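Local coordinates for cytoplasmic protein (Cryptococcus neoformans var. grubii serotype A, PDB 7LPO) that probably hydrolyses steryl beta-glucosides, acting as a sterylglucosidase of glycoside hydrolase family 5, at residues L443-Y454 with L512-G523. Sequence-based numbering, arbitrary orientation.
Sequences LKGRACSSPHFY and LGNYPTLVGEIG
Ser449 and Thr517 join two parallel backbones: Ser449 N donates to Pro516 O (3.0 Å) and Ser449 O accepts from Leu518 N (2.8 Å). Gly520 N to Pro451 O continues the pattern; past the corner at Gly520, Phe453 N goes to Glu521 O, one residue further on than in a regular parallel pair. A proline suits position 451, where the carbonyl bonds and no N-H is used across this contact, and glycine suits 520, because a beta carbon there would press on His452 CD2. Strand 447-449 also pairs with 424-427, and 518-522 with 567-570, so this contact joins neighbouring staves of the TIM barrel expected of family 5 glycosidases.

At the far end Glu521 meets a bound Tris molecule. Glu521 CG lies over the centre of the His452 ring, 3.5 Å from the centroid, and ring and carboxylate are stacked, their planes 24° apart. Tyr454 OH donates to Glu521 OE1 (2.6 Å) from the anti side; both atoms also bond the Tris nitrogen. Arg100 pairs with Glu521 OE2 and Glu271 takes His452 ND1, a cluster consistent with the active-site pocket at the C-terminal ends of the barrel strands, as in family 5.

At the other end, the small methyl of Ala447 makes a CH-pi contact over one face of Tyr515, whose hydroxyl bonds Glu440. Midway along the contact, the chi1 of Cys448 (173°, SG anti to N) carries SG across to Pro516 CB and Leu518 CB.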
# COMPACT_ATOMS: atom_id res chain seq x y z
N LEU A 443 10.98 17.49 -8.20
CA LEU A 443 11.24 17.04 -6.84
C LEU A 443 11.52 18.23 -5.92
O LEU A 443 10.94 18.33 -4.83
CB LEU A 443 12.42 16.08 -6.83
CG LEU A 443 12.23 14.74 -7.53
CD1 LEU A 443 13.51 13.93 -7.46
CD2 LEU A 443 11.08 13.99 -6.90
N LYS A 444 12.42 19.12 -6.34
CA LYS A 444 12.71 20.37 -5.64
C LYS A 444 13.14 20.11 -4.20
O LYS A 444 12.75 20.84 -3.29
CB LYS A 444 11.52 21.32 -5.69
CG LYS A 444 11.20 21.88 -7.07
CD LYS A 444 10.14 23.00 -6.99
CE LYS A 444 9.84 23.58 -8.37
NZ LYS A 444 8.67 24.52 -8.35
N GLY A 445 13.93 19.06 -3.99
CA GLY A 445 14.50 18.79 -2.69
C GLY A 445 13.50 18.45 -1.61
O GLY A 445 13.78 18.64 -0.42
N ARG A 446 12.34 17.92 -1.98
CA ARG A 446 11.32 17.63 -0.98
C ARG A 446 10.56 16.38 -1.43
O ARG A 446 9.42 16.45 -1.91
CB ARG A 446 10.38 18.82 -0.78
CG ARG A 446 9.51 18.69 0.45
CD ARG A 446 9.34 20.03 1.17
NE ARG A 446 8.46 19.85 2.32
CZ ARG A 446 8.85 19.33 3.47
NH1 ARG A 446 10.12 18.96 3.62
NH2 ARG A 446 7.99 19.18 4.47
N ALA A 447 11.19 15.22 -1.22
CA ALA A 447 10.65 13.97 -1.70
C ALA A 447 11.12 12.83 -0.82
O ALA A 447 12.04 12.98 -0.01
CB ALA A 447 11.06 13.72 -3.16
N CYS A 448 10.49 11.67 -0.99
CA CYS A 448 10.77 10.47 -0.21
C CYS A 448 10.30 9.29 -1.03
O CYS A 448 9.19 9.31 -1.57
CB CYS A 448 10.05 10.51 1.15
SG CYS A 448 10.17 8.99 2.16
N SER A 449 11.14 8.27 -1.15
CA SER A 449 10.77 7.05 -1.85
C SER A 449 9.87 6.22 -0.96
O SER A 449 10.14 6.08 0.24
CB SER A 449 12.04 6.28 -2.22
OG SER A 449 11.73 5.15 -3.01
N SER A 450 8.78 5.69 -1.52
CA SER A 450 7.77 5.00 -0.72
C SER A 450 7.40 3.66 -1.35
O SER A 450 6.23 3.39 -1.63
CB SER A 450 6.53 5.88 -0.55
OG SER A 450 5.91 6.19 -1.80
N PRO A 451 8.36 2.76 -1.52
CA PRO A 451 8.02 1.42 -2.01
C PRO A 451 7.23 0.63 -0.98
O PRO A 451 7.22 0.93 0.22
CB PRO A 451 9.39 0.78 -2.25
CG PRO A 451 10.25 1.38 -1.15
CD PRO A 451 9.74 2.83 -1.01
N HIS A 452 6.55 -0.40 -1.46
CA HIS A 452 5.94 -1.40 -0.60
C HIS A 452 6.81 -2.65 -0.58
O HIS A 452 7.55 -2.92 -1.52
CB HIS A 452 4.52 -1.75 -1.06
CG HIS A 452 3.60 -0.57 -1.12
ND1 HIS A 452 2.32 -0.65 -1.61
CD2 HIS A 452 3.78 0.72 -0.73
CE1 HIS A 452 1.75 0.54 -1.54
NE2 HIS A 452 2.61 1.39 -1.01
N PHE A 453 6.75 -3.39 0.53
CA PHE A 453 7.41 -4.67 0.60
C PHE A 453 6.58 -5.64 1.42
O PHE A 453 6.17 -5.33 2.54
CB PHE A 453 8.80 -4.59 1.23
CG PHE A 453 9.46 -5.92 1.37
CD1 PHE A 453 10.20 -6.45 0.32
CD2 PHE A 453 9.31 -6.68 2.51
CE1 PHE A 453 10.79 -7.70 0.43
CE2 PHE A 453 9.90 -7.93 2.62
CZ PHE A 453 10.63 -8.43 1.56
N TYR A 454 6.36 -6.83 0.87
CA TYR A 454 5.71 -7.92 1.57
C TYR A 454 6.58 -9.17 1.49
O TYR A 454 7.16 -9.45 0.44
CB TYR A 454 4.33 -8.22 0.99
CG TYR A 454 3.30 -7.17 1.34
CD1 TYR A 454 2.56 -7.26 2.51
CD2 TYR A 454 3.07 -6.10 0.49
CE1 TYR A 454 1.63 -6.29 2.83
CE2 TYR A 454 2.13 -5.14 0.80
CZ TYR A 454 1.42 -5.24 1.98
OH TYR A 454 0.47 -4.29 2.28
N LEU A 512 16.98 8.29 -7.22
CA LEU A 512 16.30 9.55 -6.93
C LEU A 512 17.24 10.58 -6.33
O LEU A 512 17.13 11.77 -6.64
CB LEU A 512 15.13 9.30 -5.99
CG LEU A 512 13.94 8.56 -6.61
CD1 LEU A 512 12.85 8.25 -5.58
CD2 LEU A 512 13.35 9.37 -7.76
N GLY A 513 18.19 10.16 -5.50
CA GLY A 513 19.13 11.06 -4.88
C GLY A 513 19.19 10.83 -3.39
O GLY A 513 18.82 9.76 -2.88
N ASN A 514 19.67 11.84 -2.66
CA ASN A 514 19.82 11.74 -1.21
C ASN A 514 18.51 12.17 -0.57
O ASN A 514 18.29 13.31 -0.17
CB ASN A 514 21.00 12.57 -0.74
CG ASN A 514 22.31 11.82 -0.89
OD1 ASN A 514 22.76 11.14 0.04
ND2 ASN A 514 22.92 11.92 -2.06
N TYR A 515 17.60 11.20 -0.49
CA TYR A 515 16.25 11.38 0.01
C TYR A 515 15.95 10.26 0.98
O TYR A 515 16.59 9.20 0.94
CB TYR A 515 15.23 11.36 -1.13
CG TYR A 515 15.23 12.59 -1.98
CD1 TYR A 515 14.74 13.79 -1.49
CD2 TYR A 515 15.69 12.55 -3.29
CE1 TYR A 515 14.72 14.93 -2.28
CE2 TYR A 515 15.68 13.68 -4.09
CZ TYR A 515 15.19 14.86 -3.57
OH TYR A 515 15.17 15.99 -4.34
N PRO A 516 14.97 10.44 1.86
CA PRO A 516 14.58 9.35 2.75
C PRO A 516 13.85 8.25 2.00
O PRO A 516 13.39 8.43 0.87
CB PRO A 516 13.66 10.03 3.78
CG PRO A 516 13.85 11.52 3.57
CD PRO A 516 14.25 11.69 2.13
N THR A 517 13.75 7.10 2.66
CA THR A 517 12.94 5.98 2.20
C THR A 517 11.93 5.63 3.28
O THR A 517 12.27 5.60 4.47
CB THR A 517 13.79 4.76 1.87
OG1 THR A 517 14.80 5.10 0.92
CG2 THR A 517 12.90 3.65 1.30
N LEU A 518 10.70 5.35 2.88
CA LEU A 518 9.66 4.93 3.81
C LEU A 518 8.92 3.77 3.18
O LEU A 518 8.46 3.87 2.04
CB LEU A 518 8.71 6.09 4.12
CG LEU A 518 7.60 5.90 5.14
CD1 LEU A 518 7.10 7.25 5.64
CD2 LEU A 518 6.46 5.13 4.53
N VAL A 519 8.82 2.66 3.90
CA VAL A 519 8.14 1.48 3.38
C VAL A 519 6.65 1.70 3.59
O VAL A 519 6.12 1.49 4.69
CB VAL A 519 8.62 0.19 4.03
CG1 VAL A 519 7.88 -0.99 3.44
CG2 VAL A 519 10.14 0.02 3.85
N GLY A 520 5.95 2.14 2.54
CA GLY A 520 4.58 2.59 2.69
C GLY A 520 3.60 1.50 3.07
O GLY A 520 2.54 1.80 3.63
N GLU A 521 3.91 0.26 2.74
CA GLU A 521 3.12 -0.88 3.18
C GLU A 521 4.04 -2.04 3.51
O GLU A 521 4.96 -2.35 2.74
CB GLU A 521 2.12 -1.35 2.12
CG GLU A 521 1.05 -0.36 1.74
CD GLU A 521 -0.00 -0.98 0.82
OE1 GLU A 521 -0.08 -2.23 0.74
OE2 GLU A 521 -0.74 -0.21 0.16
N ILE A 522 3.77 -2.71 4.63
CA ILE A 522 4.44 -3.94 5.01
C ILE A 522 3.57 -4.62 6.05
O ILE A 522 2.95 -3.94 6.88
CB ILE A 522 5.88 -3.67 5.52
CG1 ILE A 522 6.57 -4.98 5.94
CG2 ILE A 522 5.88 -2.70 6.68
CD1 ILE A 522 8.07 -4.86 6.05
N GLY A 523 3.48 -5.94 5.99
CA GLY A 523 2.62 -6.66 6.92
C GLY A 523 2.58 -8.14 6.65
O GLY A 523 3.23 -8.65 5.73